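Local coordinates for protein trimethylamine-N-oxide reductase (Haemophilus influenzae, PDB 7L5I) that probably reduces S- or N-oxides such as trimethylamine N-oxide at a molybdenum centre held by two molybdopterin guanine dinucleotide cofactors, at residues V88-L93 / R106-R111; D100-G105 / A477-D482; L118-N123 / A498-P503; I454-W459 / P481-V486. All blocks are in the same frame, centred on the assembly; numbering follows the deposited sequence.

Contact 1: residues V88-L93 / R106-R111; sequences VRKGFL and RDEWVR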
# COMPACT_ATOMS: atom_id res chain seq x y z
N VAL A 88 -22.32 -9.11 18.43
CA VAL A 88 -21.60 -10.33 18.75
C VAL A 88 -22.25 -11.50 18.01
O VAL A 88 -23.47 -11.59 17.92
CB VAL A 88 -21.59 -10.58 20.27
CG1 VAL A 88 -20.77 -11.83 20.61
CG2 VAL A 88 -21.04 -9.37 20.99
N ARG A 89 -21.43 -12.41 17.49
CA ARG A 89 -21.96 -13.61 16.88
C ARG A 89 -22.82 -14.39 17.88
O ARG A 89 -22.42 -14.62 19.02
CB ARG A 89 -20.86 -14.58 16.43
CG ARG A 89 -20.16 -14.27 15.20
CD ARG A 89 -19.48 -15.53 14.67
NE ARG A 89 -18.50 -16.17 15.56
CZ ARG A 89 -18.64 -17.36 16.14
NH1 ARG A 89 -19.74 -18.08 15.98
NH2 ARG A 89 -17.65 -17.85 16.88
N LYS A 90 -23.98 -14.87 17.40
CA LYS A 90 -24.86 -15.71 18.22
C LYS A 90 -24.10 -16.86 18.88
O LYS A 90 -24.24 -17.10 20.09
CB LYS A 90 -25.99 -16.25 17.35
CG LYS A 90 -27.03 -17.08 18.10
CD LYS A 90 -28.14 -17.54 17.15
CE LYS A 90 -29.24 -18.28 17.90
NZ LYS A 90 -29.39 -17.83 19.32
N GLY A 91 -23.31 -17.61 18.10
CA GLY A 91 -22.65 -18.78 18.64
C GLY A 91 -21.53 -18.44 19.60
O GLY A 91 -21.21 -19.22 20.51
N PHE A 92 -20.92 -17.27 19.43
CA PHE A 92 -19.91 -16.84 20.37
C PHE A 92 -20.53 -16.40 21.68
O PHE A 92 -20.00 -16.70 22.75
CB PHE A 92 -19.07 -15.72 19.78
CG PHE A 92 -17.87 -15.39 20.60
CD1 PHE A 92 -16.67 -16.04 20.39
CD2 PHE A 92 -17.94 -14.42 21.55
CE1 PHE A 92 -15.56 -15.72 21.16
CE2 PHE A 92 -16.85 -14.10 22.32
CZ PHE A 92 -15.65 -14.76 22.12
N LEU A 93 -21.65 -15.67 21.62
CA LEU A 93 -22.32 -15.27 22.86
C LEU A 93 -22.68 -16.50 23.70
O LEU A 93 -22.61 -16.46 24.93
CB LEU A 93 -23.60 -14.50 22.56
CG LEU A 93 -23.66 -13.00 22.63
CD1 LEU A 93 -25.12 -12.60 22.56
CD2 LEU A 93 -22.99 -12.46 23.87
N ARG A 106 -20.59 -16.85 8.87
CA ARG A 106 -21.87 -17.39 8.43
C ARG A 106 -22.86 -17.56 9.58
O ARG A 106 -23.80 -18.36 9.46
CB ARG A 106 -21.64 -18.73 7.72
CG ARG A 106 -20.88 -19.75 8.54
CD ARG A 106 -20.53 -21.02 7.73
NE ARG A 106 -20.05 -22.09 8.60
CZ ARG A 106 -20.76 -23.16 8.98
NH1 ARG A 106 -22.01 -23.34 8.56
NH2 ARG A 106 -20.20 -24.06 9.78
N ASP A 107 -22.70 -16.82 10.67
CA ASP A 107 -23.53 -16.92 11.86
C ASP A 107 -24.49 -15.73 11.89
O ASP A 107 -24.35 -14.77 11.13
CB ASP A 107 -22.62 -16.97 13.10
CG ASP A 107 -23.31 -17.54 14.35
OD1 ASP A 107 -24.50 -17.91 14.30
OD2 ASP A 107 -22.62 -17.65 15.39
N GLU A 108 -25.49 -15.82 12.75
CA GLU A 108 -26.36 -14.67 12.96
C GLU A 108 -25.70 -13.73 13.96
O GLU A 108 -24.94 -14.16 14.82
CB GLU A 108 -27.74 -15.12 13.47
CG GLU A 108 -28.43 -16.08 12.50
CD GLU A 108 -29.76 -16.61 13.02
OE1 GLU A 108 -30.79 -16.37 12.35
OE2 GLU A 108 -29.77 -17.28 14.08
N TRP A 109 -26.00 -12.43 13.83
CA TRP A 109 -25.43 -11.42 14.71
C TRP A 109 -26.45 -10.97 15.74
O TRP A 109 -27.64 -10.84 15.44
CB TRP A 109 -24.94 -10.22 13.92
CG TRP A 109 -23.76 -10.56 13.13
CD1 TRP A 109 -23.73 -10.99 11.82
CD2 TRP A 109 -22.41 -10.51 13.57
NE1 TRP A 109 -22.43 -11.19 11.43
CE2 TRP A 109 -21.60 -10.91 12.48
CE3 TRP A 109 -21.81 -10.15 14.77
CZ2 TRP A 109 -20.22 -10.96 12.57
CZ3 TRP A 109 -20.44 -10.19 14.85
CH2 TRP A 109 -19.65 -10.61 13.77
N VAL A 110 -25.97 -10.71 16.95
CA VAL A 110 -26.81 -10.24 18.05
C VAL A 110 -26.36 -8.84 18.43
O VAL A 110 -25.17 -8.62 18.69
CB VAL A 110 -26.73 -11.19 19.26
CG1 VAL A 110 -27.60 -10.67 20.39
CG2 VAL A 110 -27.13 -12.60 18.85
N ARG A 111 -27.29 -7.89 18.44
CA ARG A 111 -26.97 -6.55 18.93
C ARG A 111 -26.90 -6.58 20.44
O ARG A 111 -27.78 -7.15 21.11
CB ARG A 111 -28.02 -5.52 18.50
CG ARG A 111 -28.08 -4.27 19.43
CD ARG A 111 -28.86 -3.19 18.74
NE ARG A 111 -29.15 -1.91 19.41
CZ ARG A 111 -28.42 -1.21 20.28
NH1 ARG A 111 -28.89 -0.04 20.64
NH2 ARG A 111 -27.27 -1.65 20.82
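V88 and V110 form an antiparallel hydrogen-bonded pair, V88 N to V110 O at 2.9 Å and V110 N to V88 O at 2.8 Å, and the next pair, R89 with W109, is non-hydrogen-bonded. One step on, K90 N donates to E108 O almost straight (173° at the hydrogen), although the chain has by then turned into a helix. R89 is the N-cap residue of that helix, and the D107 carboxylate sits at the same end. D107 CG is anti to its backbone N (chi1 -160°), which swings the carboxylate across to the helix start. There D107 OD2 takes two donors: G91 N on its syn side at 2.8 Å, and R89 NH1 on its anti side at 3.0 Å, the latter bond being part of a salt bridge. The guanidinium and carboxylate planes are 43° apart, so the pair is not coplanar; the stronger partner of R89 is D499, through NE. The aliphatic part of R89 also packs: its CG rests over the six-membered ring of W109, 4.1 Å from its centroid, in a CH-pi contact. On the face that carries V88 and V110, L93 CD1 meets V110 CG1 at 3.8 Å. The whole is a strand-to-helix junction at an edge of the mixed sheet, with strand 109-111 outermost and an aspartate carboxylate binding a backbone N-H of the helix's first turn.

Contact 2: residues D100-G105 / A477-D482; sequences DTTMRG and AFQKPD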
# COMPACT_ATOMS: atom_id res chain seq x y z
N ASP A 100 -17.93 -22.99 18.25
CA ASP A 100 -17.63 -23.62 16.96
C ASP A 100 -17.17 -22.51 16.03
O ASP A 100 -17.99 -21.72 15.52
CB ASP A 100 -18.86 -24.32 16.39
CG ASP A 100 -18.63 -24.84 14.97
OD1 ASP A 100 -17.49 -24.77 14.46
OD2 ASP A 100 -19.60 -25.35 14.35
N THR A 101 -15.86 -22.39 15.85
CA THR A 101 -15.33 -21.24 15.10
C THR A 101 -15.51 -21.37 13.61
O THR A 101 -15.25 -20.41 12.88
CB THR A 101 -13.85 -21.06 15.41
OG1 THR A 101 -13.18 -22.26 15.03
CG2 THR A 101 -13.65 -20.78 16.88
N THR A 102 -15.96 -22.54 13.12
CA THR A 102 -16.27 -22.63 11.70
C THR A 102 -17.53 -21.85 11.35
O THR A 102 -17.84 -21.71 10.16
CB THR A 102 -16.44 -24.08 11.25
OG1 THR A 102 -17.64 -24.61 11.78
CG2 THR A 102 -15.26 -24.90 11.72
N MET A 103 -18.25 -21.36 12.35
CA MET A 103 -19.38 -20.48 12.10
C MET A 103 -18.95 -19.04 11.83
O MET A 103 -19.81 -18.23 11.48
CB MET A 103 -20.34 -20.53 13.29
CG MET A 103 -21.07 -21.85 13.44
SD MET A 103 -22.19 -22.17 12.06
CE MET A 103 -23.37 -20.84 12.26
N ARG A 104 -17.67 -18.70 11.95
CA ARG A 104 -17.25 -17.35 11.59
C ARG A 104 -17.54 -17.11 10.12
O ARG A 104 -17.27 -17.97 9.27
CB ARG A 104 -15.76 -17.15 11.89
CG ARG A 104 -15.50 -16.94 13.35
CD ARG A 104 -14.01 -16.81 13.71
NE ARG A 104 -13.88 -16.76 15.17
CZ ARG A 104 -12.95 -17.36 15.89
NH1 ARG A 104 -12.01 -18.10 15.33
NH2 ARG A 104 -12.96 -17.22 17.21
N GLY A 105 -18.16 -15.96 9.83
CA GLY A 105 -18.52 -15.57 8.49
C GLY A 105 -19.89 -16.04 8.05
O GLY A 105 -20.34 -15.65 6.97
N ALA A 477 -7.65 -19.88 8.39
CA ALA A 477 -6.77 -19.35 9.41
C ALA A 477 -7.55 -18.65 10.52
O ALA A 477 -7.21 -18.77 11.70
CB ALA A 477 -5.78 -18.37 8.77
N PHE A 478 -8.58 -17.92 10.15
CA PHE A 478 -9.37 -17.19 11.14
C PHE A 478 -10.31 -18.08 11.92
O PHE A 478 -10.98 -17.57 12.83
CB PHE A 478 -10.14 -16.06 10.45
CG PHE A 478 -9.43 -14.76 10.54
CD1 PHE A 478 -8.22 -14.58 9.87
CD2 PHE A 478 -9.93 -13.73 11.31
CE1 PHE A 478 -7.52 -13.38 9.96
CE2 PHE A 478 -9.22 -12.51 11.41
CZ PHE A 478 -8.03 -12.35 10.75
N GLN A 479 -10.37 -19.37 11.61
CA GLN A 479 -11.06 -20.32 12.49
C GLN A 479 -10.20 -20.77 13.66
O GLN A 479 -10.71 -21.42 14.57
CB GLN A 479 -11.49 -21.55 11.70
CG GLN A 479 -12.49 -21.18 10.63
CD GLN A 479 -12.84 -22.32 9.71
OE1 GLN A 479 -12.21 -23.38 9.71
NE2 GLN A 479 -13.87 -22.10 8.90
N LYS A 480 -8.92 -20.43 13.68
CA LYS A 480 -8.04 -20.97 14.70
C LYS A 480 -8.11 -20.20 16.02
O LYS A 480 -8.06 -20.83 17.09
CB LYS A 480 -6.59 -20.99 14.19
CG LYS A 480 -6.35 -22.03 13.10
CD LYS A 480 -6.76 -23.42 13.57
CE LYS A 480 -6.16 -24.53 12.72
NZ LYS A 480 -6.62 -25.87 13.23
N PRO A 481 -8.22 -18.88 16.02
CA PRO A 481 -8.23 -18.17 17.30
C PRO A 481 -9.46 -18.47 18.13
O PRO A 481 -10.53 -18.78 17.61
CB PRO A 481 -8.19 -16.69 16.90
CG PRO A 481 -7.58 -16.67 15.50
CD PRO A 481 -8.10 -17.94 14.88
N ASP A 482 -9.29 -18.34 19.46
CA ASP A 482 -10.41 -18.42 20.38
C ASP A 482 -11.35 -17.22 20.25
O ASP A 482 -12.56 -17.36 20.40
CB ASP A 482 -9.92 -18.50 21.82
CG ASP A 482 -9.17 -19.77 22.13
OD1 ASP A 482 -9.26 -20.73 21.35
OD2 ASP A 482 -8.49 -19.82 23.19
O HOH W 1 -15.09 -19.83 8.91
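R104 reaches end-on into the backbone of 477-482, its chain extended from CG to NE and its guanidinium edge turned to a row of carbonyl groups. R104 NH1 and NH2 both grip P481 O, at 2.8 Å and 2.9 Å, and that oxygen lies within 3° of the guanidinium plane. The two nitrogens come to the oxygen from the same face of its carbonyl plane. R104 NH1 also donates to F478 O at 2.8 Å, but this oxygen stands 27° out of the guanidinium plane. T101 works alongside: with OG1 between its backbone N and carbonyl carbon (chi1 59°), the hydroxyl donates to Q479 O at 2.6 Å, in the carbonyl plane and on a lone pair, while T101 CG2 lies against one face of the R104 guanidinium. The Q479 side chain extends past T102, its NE2 3.7 Å from T102 CA, and a water that accepts from Q479 NE2 donates to R104 O. The carbonyl oxygens of F478, Q479 and P481 are thus satisfied by side chains of 100-105. Since R104 NH2 also forms a salt bridge with D499, the positive charge of R104 is probably balanced there, while its N-H groups bind carbonyl oxygens just before strand 483-488.

Contact 3: residues L118-N123 / A498-P503; sequences LDLVHN and ADIVLP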
# COMPACT_ATOMS: atom_id res chain seq x y z
N LEU A 118 -17.99 -4.42 25.80
CA LEU A 118 -16.70 -4.08 26.38
C LEU A 118 -16.33 -5.03 27.51
O LEU A 118 -15.16 -5.40 27.64
CB LEU A 118 -16.73 -2.64 26.88
CG LEU A 118 -16.92 -1.64 25.73
CD1 LEU A 118 -17.26 -0.28 26.32
CD2 LEU A 118 -15.71 -1.54 24.83
N ASP A 119 -17.31 -5.42 28.34
CA ASP A 119 -17.06 -6.43 29.36
C ASP A 119 -16.59 -7.75 28.72
O ASP A 119 -15.67 -8.41 29.22
CB ASP A 119 -18.32 -6.69 30.18
CG ASP A 119 -18.68 -5.57 31.15
OD1 ASP A 119 -17.89 -4.63 31.36
OD2 ASP A 119 -19.78 -5.65 31.74
N LEU A 120 -17.22 -8.14 27.60
CA LEU A 120 -16.87 -9.38 26.93
C LEU A 120 -15.48 -9.31 26.32
O LEU A 120 -14.71 -10.28 26.43
CB LEU A 120 -17.91 -9.70 25.86
CG LEU A 120 -17.78 -11.01 25.11
CD1 LEU A 120 -17.95 -12.19 26.07
CD2 LEU A 120 -18.81 -11.06 23.98
N VAL A 121 -15.14 -8.21 25.65
CA VAL A 121 -13.78 -8.06 25.12
C VAL A 121 -12.77 -8.15 26.25
O VAL A 121 -11.76 -8.86 26.15
CB VAL A 121 -13.64 -6.73 24.37
CG1 VAL A 121 -12.18 -6.48 24.01
CG2 VAL A 121 -14.49 -6.72 23.12
N HIS A 122 -13.00 -7.40 27.33
CA HIS A 122 -12.05 -7.41 28.43
C HIS A 122 -11.87 -8.81 28.99
O HIS A 122 -10.75 -9.28 29.21
CB HIS A 122 -12.51 -6.46 29.52
CG HIS A 122 -11.72 -6.58 30.79
ND1 HIS A 122 -10.42 -6.14 30.89
CD2 HIS A 122 -12.04 -7.12 31.99
CE1 HIS A 122 -9.96 -6.42 32.11
NE2 HIS A 122 -10.93 -7.00 32.80
N ASN A 123 -12.99 -9.50 29.23
CA ASN A 123 -12.92 -10.83 29.82
C ASN A 123 -12.24 -11.84 28.89
O ASN A 123 -11.48 -12.70 29.36
CB ASN A 123 -14.32 -11.31 30.17
CG ASN A 123 -14.89 -10.57 31.37
OD1 ASN A 123 -14.15 -10.17 32.27
ND2 ASN A 123 -16.20 -10.37 31.37
N ALA A 498 -15.63 -11.84 12.15
CA ALA A 498 -15.23 -11.67 13.55
C ALA A 498 -16.22 -12.35 14.50
O ALA A 498 -17.26 -12.86 14.11
CB ALA A 498 -15.10 -10.19 13.88
N ASP A 499 -15.86 -12.35 15.78
CA ASP A 499 -16.79 -12.73 16.84
C ASP A 499 -17.51 -11.53 17.42
O ASP A 499 -18.69 -11.61 17.78
CB ASP A 499 -16.04 -13.43 17.98
CG ASP A 499 -15.39 -14.70 17.54
OD1 ASP A 499 -16.01 -15.44 16.75
OD2 ASP A 499 -14.27 -14.97 18.02
N ILE A 500 -16.78 -10.43 17.57
CA ILE A 500 -17.25 -9.20 18.19
C ILE A 500 -16.87 -8.05 17.26
O ILE A 500 -15.70 -7.93 16.88
CB ILE A 500 -16.61 -8.99 19.57
CG1 ILE A 500 -16.92 -10.16 20.51
CG2 ILE A 500 -17.06 -7.65 20.15
CD1 ILE A 500 -15.98 -10.23 21.68
N VAL A 501 -17.85 -7.23 16.91
CA VAL A 501 -17.65 -6.08 16.03
C VAL A 501 -18.10 -4.83 16.77
O VAL A 501 -19.26 -4.74 17.20
CB VAL A 501 -18.40 -6.21 14.70
CG1 VAL A 501 -18.23 -4.94 13.83
CG2 VAL A 501 -17.88 -7.40 13.95
N LEU A 502 -17.20 -3.89 16.93
CA LEU A 502 -17.47 -2.64 17.64
C LEU A 502 -17.51 -1.49 16.65
O LEU A 502 -16.56 -1.30 15.86
CB LEU A 502 -16.39 -2.39 18.70
CG LEU A 502 -16.20 -3.50 19.73
CD1 LEU A 502 -15.13 -3.15 20.72
CD2 LEU A 502 -17.49 -3.84 20.46
N PRO A 503 -18.58 -0.70 16.63
CA PRO A 503 -18.70 0.35 15.62
C PRO A 503 -17.79 1.53 15.94
O PRO A 503 -17.86 2.11 17.03
CB PRO A 503 -20.18 0.74 15.67
CG PRO A 503 -20.58 0.41 17.07
CD PRO A 503 -19.81 -0.82 17.44
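I500 meets L120 and V121 of helix 114-131, and all the contacts across this interface are between apolar side chains. The closest is methyl to methyl: I500 CD1 lies 3.7 Å from L120 CD2. With chi1 at -176° the L120 side chain extends away from its own backbone N and delivers CD2 to I500. The other branch of the isoleucine is used as well, with I500 CG2 at 4.0 Å from V121 CG2, so that I500 spans two successive helix residues. A looser set lies two residues further along the strand, where L502 CD1 is 4.3 Å from V121 CG2 and 4.5 Å from L118 CD2. V121 CG2 therefore faces both I500 and L502, the two strand residues that point to the helix. No hydrogen bond joins the segments, and the axes stay 10.1 Å apart at closest approach, with their directions 129° apart. Around the interface, F92 touches both L120 and I500, V121 also meets I485 of strand 483-488, and L118 leans on helix 540-550. With only 200 Å² buried and no polar bond, helix and sheet are held here by dispersion and by the exclusion of water, and the spacing between helix 114-131 and strand 500-503 is probably set by side-chain methyls, as no directional bond crosses it.

Contact 4: residues I454-W459 / P481-V486; sequences IKAVYW and PDVVIV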
# COMPACT_ATOMS: atom_id res chain seq x y z
N ILE A 454 -1.16 -18.16 18.46
CA ILE A 454 -2.06 -17.02 18.62
C ILE A 454 -3.44 -17.53 18.99
O ILE A 454 -4.02 -18.35 18.27
CB ILE A 454 -2.13 -16.16 17.33
CG1 ILE A 454 -0.77 -15.57 16.96
CG2 ILE A 454 -3.21 -15.07 17.48
CD1 ILE A 454 -0.12 -14.72 18.02
N LYS A 455 -4.00 -17.00 20.09
CA LYS A 455 -5.33 -17.33 20.57
C LYS A 455 -6.34 -16.21 20.40
O LYS A 455 -7.55 -16.47 20.48
CB LYS A 455 -5.28 -17.67 22.07
CG LYS A 455 -4.26 -18.73 22.42
CD LYS A 455 -4.58 -20.03 21.74
CE LYS A 455 -3.50 -21.07 22.03
NZ LYS A 455 -3.79 -22.31 21.28
N ALA A 456 -5.89 -14.97 20.24
CA ALA A 456 -6.79 -13.84 20.09
C ALA A 456 -6.25 -12.93 18.99
O ALA A 456 -5.04 -12.71 18.91
CB ALA A 456 -6.91 -13.07 21.39
N VAL A 457 -7.15 -12.42 18.16
CA VAL A 457 -6.81 -11.49 17.10
C VAL A 457 -7.68 -10.25 17.28
O VAL A 457 -8.90 -10.37 17.46
CB VAL A 457 -7.03 -12.09 15.70
CG1 VAL A 457 -6.90 -11.02 14.63
CG2 VAL A 457 -6.05 -13.26 15.48
N TYR A 458 -7.06 -9.08 17.26
CA TYR A 458 -7.77 -7.81 17.32
C TYR A 458 -7.32 -6.97 16.12
O TYR A 458 -6.12 -6.72 15.97
CB TYR A 458 -7.48 -7.09 18.64
CG TYR A 458 -8.53 -6.09 19.09
CD1 TYR A 458 -9.19 -5.27 18.19
CD2 TYR A 458 -8.86 -5.97 20.43
CE1 TYR A 458 -10.16 -4.36 18.61
CE2 TYR A 458 -9.82 -5.09 20.86
CZ TYR A 458 -10.47 -4.29 19.95
OH TYR A 458 -11.44 -3.39 20.40
N TRP A 459 -8.26 -6.57 15.27
CA TRP A 459 -7.99 -5.71 14.12
C TRP A 459 -8.75 -4.41 14.31
O TRP A 459 -9.93 -4.42 14.65
CB TRP A 459 -8.39 -6.39 12.79
CG TRP A 459 -7.29 -6.33 11.77
CD1 TRP A 459 -6.90 -5.23 11.04
CD2 TRP A 459 -6.39 -7.38 11.40
NE1 TRP A 459 -5.84 -5.54 10.24
CE2 TRP A 459 -5.50 -6.85 10.44
CE3 TRP A 459 -6.26 -8.72 11.77
CZ2 TRP A 459 -4.49 -7.63 9.84
CZ3 TRP A 459 -5.25 -9.48 11.19
CH2 TRP A 459 -4.39 -8.93 10.23
N PRO A 481 -8.22 -18.88 16.02
CA PRO A 481 -8.23 -18.17 17.30
C PRO A 481 -9.46 -18.47 18.13
O PRO A 481 -10.53 -18.78 17.61
CB PRO A 481 -8.19 -16.69 16.90
CG PRO A 481 -7.58 -16.67 15.50
CD PRO A 481 -8.10 -17.94 14.88
N ASP A 482 -9.29 -18.34 19.46
CA ASP A 482 -10.41 -18.42 20.38
C ASP A 482 -11.35 -17.22 20.25
O ASP A 482 -12.56 -17.36 20.40
CB ASP A 482 -9.92 -18.50 21.82
CG ASP A 482 -9.17 -19.77 22.13
OD1 ASP A 482 -9.26 -20.73 21.35
OD2 ASP A 482 -8.49 -19.82 23.19
N VAL A 483 -10.79 -16.02 20.02
CA VAL A 483 -11.60 -14.81 19.93
C VAL A 483 -11.01 -13.90 18.84
O VAL A 483 -9.79 -13.77 18.71
CB VAL A 483 -11.70 -14.09 21.29
CG1 VAL A 483 -10.33 -13.68 21.81
CG2 VAL A 483 -12.60 -12.91 21.19
N VAL A 484 -11.90 -13.31 18.04
CA VAL A 484 -11.55 -12.37 16.97
C VAL A 484 -12.40 -11.13 17.18
O VAL A 484 -13.63 -11.20 17.16
CB VAL A 484 -11.79 -12.96 15.57
CG1 VAL A 484 -11.52 -11.91 14.48
CG2 VAL A 484 -10.92 -14.19 15.34
N ILE A 485 -11.74 -9.99 17.39
CA ILE A 485 -12.41 -8.72 17.65
C ILE A 485 -12.03 -7.73 16.55
O ILE A 485 -10.85 -7.65 16.17
CB ILE A 485 -12.00 -8.14 19.03
CG1 ILE A 485 -12.25 -9.18 20.11
CG2 ILE A 485 -12.77 -6.87 19.31
CD1 ILE A 485 -11.15 -9.21 21.14
N VAL A 486 -13.01 -6.96 16.07
CA VAL A 486 -12.79 -5.95 15.04
C VAL A 486 -13.50 -4.65 15.45
O VAL A 486 -14.69 -4.67 15.79
CB VAL A 486 -13.31 -6.41 13.66
CG1 VAL A 486 -13.24 -5.28 12.64
CG2 VAL A 486 -12.54 -7.61 13.18
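I485 CG2 sits over one face of the Y458 ring, 3.7 Å from the centroid and 18° off the normal, a CH-pi contact whose nearest ring atom is CZ. The tyrosine's chi1 of -156° turns the ring over the neighbouring strand, and I485 CD1 also comes to 4.0 Å from Y458 CD2. The hydroxyl beyond goes to N487, and helix 153-163 also packs on this tyrosine. W459, on the other face of the sheet, turns its indole away from strand 483-488 and donates from NE1 to Y142 O; Y142 lines the cofactor and oxygen pockets, and the W459 side chain is about 6 Å from a bound molybdopterin guanine dinucleotide. Between these two faces the backbones run parallel, their axes 4.8 Å apart and 7° from exact alignment. V457 uses both its N and its O toward strand 483-488: N donates to V483 O, and V457 O accepts from I485 N at 2.9 Å, after which W459 N donates to I485 O. At the start, K455 O receives weak bonds from D482 N and V483 N. Aliphatic groups fill in between: A456 CB meets V483 CG1 at 3.5 Å, tighter than usual for carbons, and V457 CG2 rests on P481 CG at 3.7 Å. The Y458 face, with A456, V483 and I485, is covered in part by helix 114-131. Adjacent parallel strands joined through helices 464-467 and 471-477 form a beta-alpha-beta unit, here part of the sheet that borders the molybdopterin cofactor site.

In the fold
From the N terminus, contact 1 comes first: 88-93 pairs with 106-111 and closes a short loop, within which lies 100-105. That loop then reaches far along the chain to 477-482 in contact 2, so contacts 1 and 2 cross. Contact 3 carries helix 114-131 onto strand 500-503, and its segments alternate with those of contact 2. Contact 4, 454-459 with 481-486, lies wholly within the span of contact 3 and shares P481 and D482 with contact 2. Strands 109-111, 87-89, 500-503, 483-488 and 456-460 are consecutive in one mixed sheet. D499, in contact 3, forms salt bridges with R89 of contact 1 and R104 of contact 2, and accepts a hydrogen bond from V484 N of contact 4.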